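Local coordinates for protein AtGH3.15 acyl acid amido synthetase (PDB 6E1Q) that conjugates amino acids, chiefly glutamine, to acyl acids such as the auxin precursor indole-3-butyric acid, activating them with ATP by adenylation, at residues Ile77-Pro82 / Lys152-Leu157; Ile91-Thr96 / Met158-Val163; Glu502-Val507 / Leu528-Val533. All blocks are in the same frame, centred on the assembly; numbering follows the deposited sequence.

Contact 1 of 3, residues Ile77-Pro82 / Lys152-Leu157; sequences IANGEP and KTANGL
Ala78 O is gripped by two donors from the facing hairpin, Thr153 OG1 at 3.1 Å and Asn155 N at 3.3 Å, and so shows how the end of a helix can be tied to a turn. The helix is 67-78, closed by a Schellman motif in which Gly80 takes positive phi; the turn is a type I beta turn from Thr153 to Gly156, joining the antiparallel strands 151-152 and 158-160. Asn155 N comes almost in line with the carbonyl bond, whereas the Thr153 hydroxyl lies in the carbonyl plane, on a lone pair. That hydroxyl also serves its own turn: Thr153 OG1, set between its backbone N and carbonyl carbon (chi1 75°), accepts from Leu157 N at 3.1 Å and, weakly, from Gly156 N. It therefore links the two backbones, passing on the bond it accepts from the turn as one it gives to the helix end.

Apolar contacts lie beside this polar centre. Thr153 CG2 rests on Ala78 CB at 3.9 Å, and Leu157 CD1 meets Ile77 CG2 more loosely at 4.2 Å; Leu157 also packs on Ile91 and Leu94 of the adjoining strand 91-97. Towards the surface, the amide of Asn155 swings over the glycine, where no side chain stands in its way. A water receives a weak bond from Asn155 ND2 and donates to Ile77 O and Glu81 O, bridging the turn and the helix end. The amide lies close over the glycine, Asn155 ND2 and CG each 3.4 Å from Gly80 CA.

Contact 2 of 3, residues Ile91-Thr96 / Met158-Val163; sequences ISVLLT and MVRTMV
Leu94 and Val159 sit side by side on neighbouring parallel strands, 91-97 and 158-160, a pair that illustrates how packing can be close at one end and sparse at the other. Three backbone bonds join them: Leu94 N to Met158 O at 2.9 Å, Arg160 N to Leu94 O at 2.9 Å, and Thr96 N to Arg160 O at 2.8 Å. The last is the least regular, its donor standing 41° out of the carbonyl plane, shortly before the chain enters helix 162-172.

The close packing is around Leu95, on the face it shares with Arg160. Its CD1 lies 3.6 Å from Met162 SD, the bent methionine chain coming obliquely from the first turn of the helix, while Leu95 CD2 sits 3.6 Å from Arg160 O. Beyond it a water bridges Thr96 O and Met162 N.

At the other end the side chains are only partly buried and meet more sparsely. Val93 CG1 touches Met158 CB at 4.1 Å, and the extended chain of Arg160 crosses the valine at about a right angle, with NH1 3.7 Å from Val93 CG1. Met158 CG sits over one face of that guanidinium, toward its rim. Here, too, a water joins the strands, from Met158 N to Ser92 O, next to the classic beta bulge that Ser92 and Val93 make opposite Leu110.

Thr161 N-caps the helix, its hydroxyl also bonded to Tyr145, and Val163 touches the bound herbicide. Strand 91-97 runs directly to the ATP-binding Ser97 and Ser98, an arrangement consistent with the phosphate-binding loop of ANL adenylating enzymes.

Contact 3 of 3, residues Glu502-Val507 / Leu528-Val533; sequences ECCFTV and LEIKVV
The 502-507 segment of helix 497-510 crosses strand 529-533 at 129° with 8.1 Å between the axes, its backbone coming nearest at Cys504 and Leu528. This is a helix laid on a face of a beta sheet, here the sheet of strands 461-470, 477-485, 529-533 and 574-579 in the C-terminal part of the protein, and it works by the usual rule that apolar side chains of every third or fourth helical residue settle on those of the strand.

Leu528 and Ile530 rise from the strand side, Cys503, Cys504 and Val507 from the helix. The two methyls of Leu528 part company: CD1 meets Val507 CG1 at 3.8 Å, the side chains crossing at about a right angle, while CD2 lies 3.7 Å from Cys504 O, against the helix backbone itself. Ile530 is stretched out, CD1 anti to CA (chi2 175°), which carries its terminal methyl up to the helix, 4.0 Å from Cys503 CB and 3.7 Å from Cys504 N. Every residue that touches across the contact is buried. Trp482 of the neighbouring strand touches both Cys503 and Ile530, Phe578 of the other neighbour touches Cys504, and Val507 turns also to Ala447 and Ala451 of helix 441-452.

The charged strand residues turn to other partners: Glu529 points away from the helix and bonds to His477, and Lys531 pairs with Glu571. On the helix, Thr506 N and OG1 reach Glu502 O from opposite faces of its carbonyl plane. At the centre of the contact the sulfur of Cys504 lies against the strand, SG standing 3.6 Å from Ile530 CG1.

Overall arrangement
Contacts 1 and 2 belong to one piece of the N-terminal GH3 region. Their centres are 12 Å apart, they touch through Leu157 and Thr153, and their segments alternate along the chain: helix 67-78 leads to strand 91-97, and the hairpin turn to strand 158-160. Together they run from the surface inward to the ATP- and ligand-binding region. Contact 3 follows later in the chain, in the C-terminal GH3 region and on a separate sheet, its centre about 49 Å from that of contact 1 and 41 Å from that of contact 2, across the chain's centre. The separation fits the two-part architecture of ANL enzymes, in which each part packs a core of its own.

Contact 1 of 3, residues Ile77-Pro82 / Lys152-Leu157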
loop_
_atom_site.group_PDB
_atom_site.type_symbol
_atom_site.label_atom_id
_atom_site.label_comp_id
_atom_site.label_asym_id
_atom_site.label_seq_id
_atom_site.Cartn_x
_atom_site.Cartn_y
_atom_site.Cartn_z
ATOM N N ILE A 77 -16.064 19.206 11.947
ATOM C CA ILE A 77 -16.986 18.880 10.863
ATOM C C ILE A 77 -17.700 17.570 11.164
ATOM O O ILE A 77 -18.919 17.437 10.957
ATOM C CB ILE A 77 -16.237 18.821 9.518
ATOM C CG1 ILE A 77 -15.832 20.224 9.059
ATOM C CG2 ILE A 77 -17.083 18.104 8.465
ATOM C CD1 ILE A 77 -14.600 20.248 8.123
ATOM N N ALA A 78 -16.949 16.585 11.668
ATOM C CA ALA A 78 -17.543 15.311 12.047
ATOM C C ALA A 78 -18.668 15.502 13.049
ATOM O O ALA A 78 -19.618 14.700 13.084
ATOM C CB ALA A 78 -16.468 14.389 12.624
ATOM N N ASN A 79 -18.592 16.565 13.854
ATOM C CA ASN A 79 -19.588 16.827 14.882
ATOM C C ASN A 79 -20.760 17.677 14.399
ATOM O O ASN A 79 -21.719 17.890 15.161
ATOM C CB ASN A 79 -18.948 17.507 16.094
ATOM C CG ASN A 79 -19.835 17.404 17.328
ATOM O OD1 ASN A 79 -20.204 16.301 17.741
ATOM N ND2 ASN A 79 -20.214 18.551 17.893
ATOM N N GLY A 80 -20.729 18.170 13.169
ATOM C CA GLY A 80 -21.860 18.908 12.628
ATOM C C GLY A 80 -21.552 20.314 12.147
ATOM O O GLY A 80 -22.458 20.972 11.616
ATOM N N GLU A 81 -20.331 20.824 12.311
ATOM C CA GLU A 81 -20.026 22.151 11.790
ATOM C C GLU A 81 -19.878 22.082 10.266
ATOM O O GLU A 81 -19.529 21.037 9.716
ATOM C CB GLU A 81 -18.748 22.696 12.425
ATOM C CG GLU A 81 -18.901 22.900 13.933
ATOM C CD GLU A 81 -17.951 23.930 14.523
ATOM O OE1 GLU A 81 -17.332 23.598 15.549
ATOM O OE2 GLU A 81 -17.873 25.075 14.031
ATOM N N PRO A 82 -20.148 23.177 9.558
ATOM C CA PRO A 82 -20.232 23.085 8.093
ATOM C C PRO A 82 -18.874 22.868 7.441
ATOM O O PRO A 82 -17.812 23.145 8.009
ATOM C CB PRO A 82 -20.858 24.430 7.674
ATOM C CG PRO A 82 -20.742 25.324 8.893
ATOM C CD PRO A 82 -20.708 24.444 10.083
ATOM N N LYS A 152 -20.127 5.827 10.854
ATOM C CA LYS A 152 -20.466 7.199 10.498
ATOM C C LYS A 152 -20.217 8.121 11.685
ATOM O O LYS A 152 -20.239 7.693 12.841
ATOM C CB LYS A 152 -21.920 7.360 9.988
ATOM C CG LYS A 152 -23.004 6.609 10.706
ATOM C CD LYS A 152 -24.292 6.695 9.885
ATOM C CE LYS A 152 -25.532 6.863 10.762
ATOM N NZ LYS A 152 -26.023 5.589 11.371
ATOM N N THR A 153 -19.962 9.390 11.380
ATOM C CA THR A 153 -19.725 10.399 12.404
ATOM C C THR A 153 -21.011 10.710 13.170
ATOM O O THR A 153 -22.105 10.232 12.846
ATOM C CB THR A 153 -19.171 11.677 11.775
ATOM O OG1 THR A 153 -20.232 12.380 11.101
ATOM C CG2 THR A 153 -18.053 11.360 10.813
ATOM N N ALA A 154 -20.875 11.552 14.202
ATOM C CA ALA A 154 -22.034 11.942 15.006
ATOM C C ALA A 154 -23.077 12.670 14.166
ATOM O O ALA A 154 -24.285 12.534 14.395
ATOM C CB ALA A 154 -21.584 12.826 16.167
ATOM N N ASN A 155 -22.632 13.463 13.199
ATOM C CA ASN A 155 -23.548 14.182 12.329
ATOM C C ASN A 155 -24.005 13.349 11.138
ATOM O O ASN A 155 -24.804 13.836 10.332
ATOM C CB ASN A 155 -22.901 15.483 11.839
ATOM C CG ASN A 155 -23.918 16.475 11.325
ATOM O OD1 ASN A 155 -25.016 16.601 11.878
ATOM N ND2 ASN A 155 -23.562 17.190 10.262
ATOM N N GLY A 156 -23.517 12.117 10.998
ATOM C CA GLY A 156 -24.027 11.203 10.002
ATOM C C GLY A 156 -23.204 11.081 8.742
ATOM O O GLY A 156 -23.639 10.398 7.809
ATOM N N LEU A 157 -22.045 11.731 8.673
ATOM C CA LEU A 157 -21.145 11.557 7.542
ATOM C C LEU A 157 -20.637 10.123 7.495
ATOM O O LEU A 157 -20.197 9.591 8.515
ATOM C CB LEU A 157 -19.953 12.509 7.668
ATOM C CG LEU A 157 -19.796 13.647 6.667
ATOM C CD1 LEU A 157 -18.493 14.421 6.945
ATOM C CD2 LEU A 157 -19.847 13.127 5.252
HETATM O O HOH W 1 -20.842 18.755 8.821
#

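Contact 2 of 3, residues Ile91-Thr96 / Met158-Val163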
loop_
_atom_site.group_PDB
_atom_site.type_symbol
_atom_site.label_atom_id
_atom_site.label_comp_id
_atom_site.label_asym_id
_atom_site.label_seq_id
_atom_site.Cartn_x
_atom_site.Cartn_y
_atom_site.Cartn_z
ATOM N N ILE A 91 -18.376 18.248 2.205
ATOM C CA ILE A 91 -17.612 17.026 2.434
ATOM C C ILE A 91 -18.558 15.847 2.242
ATOM O O ILE A 91 -19.573 15.739 2.934
ATOM C CB ILE A 91 -16.988 17.018 3.840
ATOM C CG1 ILE A 91 -16.126 18.262 4.063
ATOM C CG2 ILE A 91 -16.222 15.711 4.105
ATOM C CD1 ILE A 91 -15.019 18.399 3.096
ATOM N N SER A 92 -18.239 14.957 1.302
ATOM C CA SER A 92 -19.201 13.889 1.041
ATOM C C SER A 92 -18.915 12.612 1.824
ATOM O O SER A 92 -19.845 11.838 2.070
ATOM C CB SER A 92 -19.265 13.569 -0.453
ATOM O OG SER A 92 -17.988 13.233 -0.927
ATOM N N VAL A 93 -17.657 12.364 2.213
ATOM C CA VAL A 93 -17.298 11.221 3.056
ATOM C C VAL A 93 -16.039 11.587 3.816
ATOM O O VAL A 93 -15.281 12.462 3.401
ATOM C CB VAL A 93 -17.038 9.900 2.270
ATOM C CG1 VAL A 93 -18.325 9.232 1.870
ATOM C CG2 VAL A 93 -16.117 10.141 1.060
ATOM N N LEU A 94 -15.806 10.904 4.936
ATOM C CA LEU A 94 -14.468 10.872 5.504
ATOM C C LEU A 94 -13.794 9.552 5.175
ATOM O O LEU A 94 -14.398 8.489 5.304
ATOM C CB LEU A 94 -14.448 11.089 7.015
ATOM C CG LEU A 94 -15.139 12.339 7.535
ATOM C CD1 LEU A 94 -15.242 12.325 9.039
ATOM C CD2 LEU A 94 -14.335 13.536 7.042
ATOM N N LEU A 95 -12.540 9.636 4.775
ATOM C CA LEU A 95 -11.768 8.468 4.393
ATOM C C LEU A 95 -10.932 7.985 5.575
ATOM O O LEU A 95 -10.214 8.778 6.194
ATOM C CB LEU A 95 -10.865 8.801 3.210
ATOM C CG LEU A 95 -11.543 9.161 1.884
ATOM C CD1 LEU A 95 -10.491 9.423 0.808
ATOM C CD2 LEU A 95 -12.523 8.099 1.398
ATOM N N THR A 96 -11.058 6.701 5.917
ATOM C CA THR A 96 -10.218 6.101 6.941
ATOM C C THR A 96 -8.923 5.634 6.292
ATOM O O THR A 96 -8.938 4.717 5.469
ATOM C CB THR A 96 -10.919 4.934 7.618
ATOM O OG1 THR A 96 -12.170 5.385 8.123
ATOM C CG2 THR A 96 -10.098 4.457 8.763
ATOM N N MET A 158 -20.653 9.510 6.310
ATOM C CA MET A 158 -20.131 8.158 6.184
ATOM C C MET A 158 -18.610 8.174 6.267
ATOM O O MET A 158 -17.943 9.128 5.863
ATOM C CB MET A 158 -20.564 7.500 4.869
ATOM C CG MET A 158 -22.010 6.988 4.831
ATOM S SD MET A 158 -22.537 5.934 6.222
ATOM C CE MET A 158 -21.600 4.432 5.896
ATOM N N VAL A 159 -18.066 7.093 6.799
ATOM C CA VAL A 159 -16.634 6.910 6.966
ATOM C C VAL A 159 -16.236 5.654 6.196
ATOM O O VAL A 159 -16.699 4.561 6.520
ATOM C CB VAL A 159 -16.273 6.783 8.450
ATOM C CG1 VAL A 159 -14.842 6.624 8.577
ATOM C CG2 VAL A 159 -16.712 8.021 9.209
ATOM N N ARG A 160 -15.374 5.797 5.199
ATOM C CA ARG A 160 -15.070 4.678 4.308
ATOM C C ARG A 160 -13.617 4.738 3.888
ATOM O O ARG A 160 -12.941 5.752 4.075
ATOM C CB ARG A 160 -15.929 4.692 3.037
ATOM C CG ARG A 160 -17.396 4.453 3.255
ATOM C CD ARG A 160 -18.124 4.492 1.933
ATOM N NE ARG A 160 -19.514 4.112 2.114
ATOM C CZ ARG A 160 -20.532 4.907 1.822
ATOM N NH1 ARG A 160 -20.300 6.117 1.326
ATOM N NH2 ARG A 160 -21.776 4.494 2.023
ATOM N N THR A 161 -13.150 3.643 3.278
ATOM C CA THR A 161 -11.828 3.642 2.658
ATOM C C THR A 161 -11.897 4.319 1.301
ATOM O O THR A 161 -12.969 4.462 0.699
ATOM C CB THR A 161 -11.275 2.224 2.495
ATOM O OG1 THR A 161 -12.143 1.452 1.650
ATOM C CG2 THR A 161 -11.170 1.533 3.867
ATOM N N MET A 162 -10.730 4.757 0.827
ATOM C CA MET A 162 -10.662 5.366 -0.498
ATOM C C MET A 162 -11.012 4.360 -1.590
ATOM O O MET A 162 -11.723 4.696 -2.554
ATOM C CB MET A 162 -9.270 5.949 -0.732
ATOM C CG MET A 162 -9.044 6.355 -2.161
ATOM S SD MET A 162 -9.844 7.941 -2.435
ATOM C CE MET A 162 -10.902 7.574 -3.828
ATOM N N VAL A 163 -10.523 3.124 -1.458
ATOM C CA VAL A 163 -10.850 2.085 -2.435
ATOM C C VAL A 163 -12.358 1.882 -2.511
ATOM O O VAL A 163 -12.949 1.884 -3.600
ATOM C CB VAL A 163 -10.123 0.777 -2.086
ATOM C CG1 VAL A 163 -10.622 -0.326 -2.976
ATOM C CG2 VAL A 163 -8.605 0.971 -2.226
HETATM O O HOH W 2 -21.438 10.411 4.018
HETATM O O HOH W 3 -8.632 5.030 2.744
#

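Contact 3 of 3, residues Glu502-Val507 / Leu528-Val533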
loop_
_atom_site.group_PDB
_atom_site.type_symbol
_atom_site.label_atom_id
_atom_site.label_comp_id
_atom_site.label_asym_id
_atom_site.label_seq_id
_atom_site.Cartn_x
_atom_site.Cartn_y
_atom_site.Cartn_z
ATOM N N GLU A 502 26.347 -14.608 10.313
ATOM C CA GLU A 502 26.767 -13.582 9.361
ATOM C C GLU A 502 25.588 -12.716 8.936
ATOM O O GLU A 502 25.770 -11.517 8.684
ATOM C CB GLU A 502 27.456 -14.225 8.153
ATOM C CG GLU A 502 28.113 -13.234 7.170
ATOM C CD GLU A 502 29.346 -12.538 7.735
ATOM O OE1 GLU A 502 29.764 -12.891 8.858
ATOM O OE2 GLU A 502 29.910 -11.642 7.047
ATOM N N CYS A 503 24.373 -13.289 8.877
ATOM C CA CYS A 503 23.183 -12.475 8.627
ATOM C C CYS A 503 23.025 -11.408 9.704
ATOM O O CYS A 503 22.756 -10.238 9.404
ATOM C CB CYS A 503 21.923 -13.349 8.575
ATOM S SG CYS A 503 21.799 -14.289 7.047
ATOM N N CYS A 504 23.174 -11.806 10.971
ATOM C CA CYS A 504 23.078 -10.847 12.065
ATOM C C CYS A 504 24.030 -9.685 11.848
ATOM O O CYS A 504 23.642 -8.514 11.944
ATOM C CB CYS A 504 23.388 -11.531 13.394
ATOM S SG CYS A 504 22.152 -12.672 13.954
ATOM N N PHE A 505 25.289 -10.004 11.539
ATOM C CA PHE A 505 26.292 -8.971 11.311
ATOM C C PHE A 505 25.928 -8.082 10.128
ATOM O O PHE A 505 26.140 -6.863 10.170
ATOM C CB PHE A 505 27.647 -9.619 11.075
ATOM C CG PHE A 505 28.671 -8.679 10.577
ATOM C CD1 PHE A 505 29.244 -7.748 11.433
ATOM C CD2 PHE A 505 29.074 -8.713 9.246
ATOM C CE1 PHE A 505 30.226 -6.867 10.980
ATOM C CE2 PHE A 505 30.042 -7.829 8.776
ATOM C CZ PHE A 505 30.622 -6.906 9.646
ATOM N N THR A 506 25.385 -8.675 9.063
ATOM C CA THR A 506 25.142 -7.915 7.843
ATOM C C THR A 506 24.057 -6.876 8.057
ATOM O O THR A 506 24.141 -5.771 7.514
ATOM C CB THR A 506 24.779 -8.870 6.705
ATOM O OG1 THR A 506 25.827 -9.828 6.577
ATOM C CG2 THR A 506 24.621 -8.133 5.378
ATOM N N VAL A 507 23.025 -7.214 8.837
ATOM C CA VAL A 507 22.070 -6.197 9.277
ATOM C C VAL A 507 22.795 -5.076 10.004
ATOM O O VAL A 507 22.602 -3.890 9.707
ATOM C CB VAL A 507 20.987 -6.807 10.184
ATOM C CG1 VAL A 507 19.964 -5.728 10.558
ATOM C CG2 VAL A 507 20.293 -7.962 9.513
ATOM N N LEU A 528 23.306 -7.558 17.838
ATOM C CA LEU A 528 22.008 -7.793 17.225
ATOM C C LEU A 528 21.690 -9.280 17.211
ATOM O O LEU A 528 22.572 -10.130 17.051
ATOM C CB LEU A 528 21.963 -7.241 15.804
ATOM C CG LEU A 528 20.628 -7.367 15.058
ATOM C CD1 LEU A 528 20.324 -6.103 14.284
ATOM C CD2 LEU A 528 20.647 -8.571 14.116
ATOM N N GLU A 529 20.406 -9.580 17.374
ATOM C CA GLU A 529 19.916 -10.943 17.487
ATOM C C GLU A 529 18.852 -11.185 16.436
ATOM O O GLU A 529 17.939 -10.371 16.276
ATOM C CB GLU A 529 19.336 -11.186 18.881
ATOM C CG GLU A 529 18.709 -12.545 19.075
ATOM C CD GLU A 529 18.372 -12.812 20.544
ATOM O OE1 GLU A 529 18.419 -11.860 21.357
ATOM O OE2 GLU A 529 18.069 -13.974 20.881
ATOM N N ILE A 530 18.957 -12.305 15.730
ATOM C CA ILE A 530 17.907 -12.763 14.835
ATOM C C ILE A 530 17.303 -14.015 15.442
ATOM O O ILE A 530 18.027 -14.967 15.777
ATOM C CB ILE A 530 18.420 -13.031 13.409
ATOM C CG1 ILE A 530 18.848 -11.725 12.739
ATOM C CG2 ILE A 530 17.335 -13.740 12.585
ATOM C CD1 ILE A 530 19.484 -11.913 11.363
ATOM N N LYS A 531 15.980 -14.004 15.603
ATOM C CA LYS A 531 15.230 -15.159 16.072
ATOM C C LYS A 531 14.401 -15.685 14.909
ATOM O O LYS A 531 13.631 -14.935 14.298
ATOM C CB LYS A 531 14.350 -14.800 17.271
ATOM C CG LYS A 531 15.139 -14.303 18.501
ATOM C CD LYS A 531 14.236 -13.678 19.573
ATOM C CE LYS A 531 14.558 -14.202 20.956
ATOM N NZ LYS A 531 14.602 -13.153 22.007
ATOM N N VAL A 532 14.603 -16.950 14.569
ATOM C CA VAL A 532 13.816 -17.588 13.522
ATOM C C VAL A 532 12.515 -18.098 14.128
ATOM O O VAL A 532 12.524 -18.817 15.132
ATOM C CB VAL A 532 14.616 -18.721 12.867
ATOM C CG1 VAL A 532 13.760 -19.476 11.873
ATOM C CG2 VAL A 532 15.841 -18.136 12.180
ATOM N N VAL A 533 11.392 -17.714 13.536
ATOM C CA VAL A 533 10.087 -18.120 14.050
ATOM C C VAL A 533 9.494 -19.171 13.129
ATOM O O VAL A 533 9.773 -19.202 11.926
ATOM C CB VAL A 533 9.137 -16.920 14.222
ATOM C CG1 VAL A 533 9.629 -16.045 15.357
ATOM C CG2 VAL A 533 9.063 -16.111 12.922
#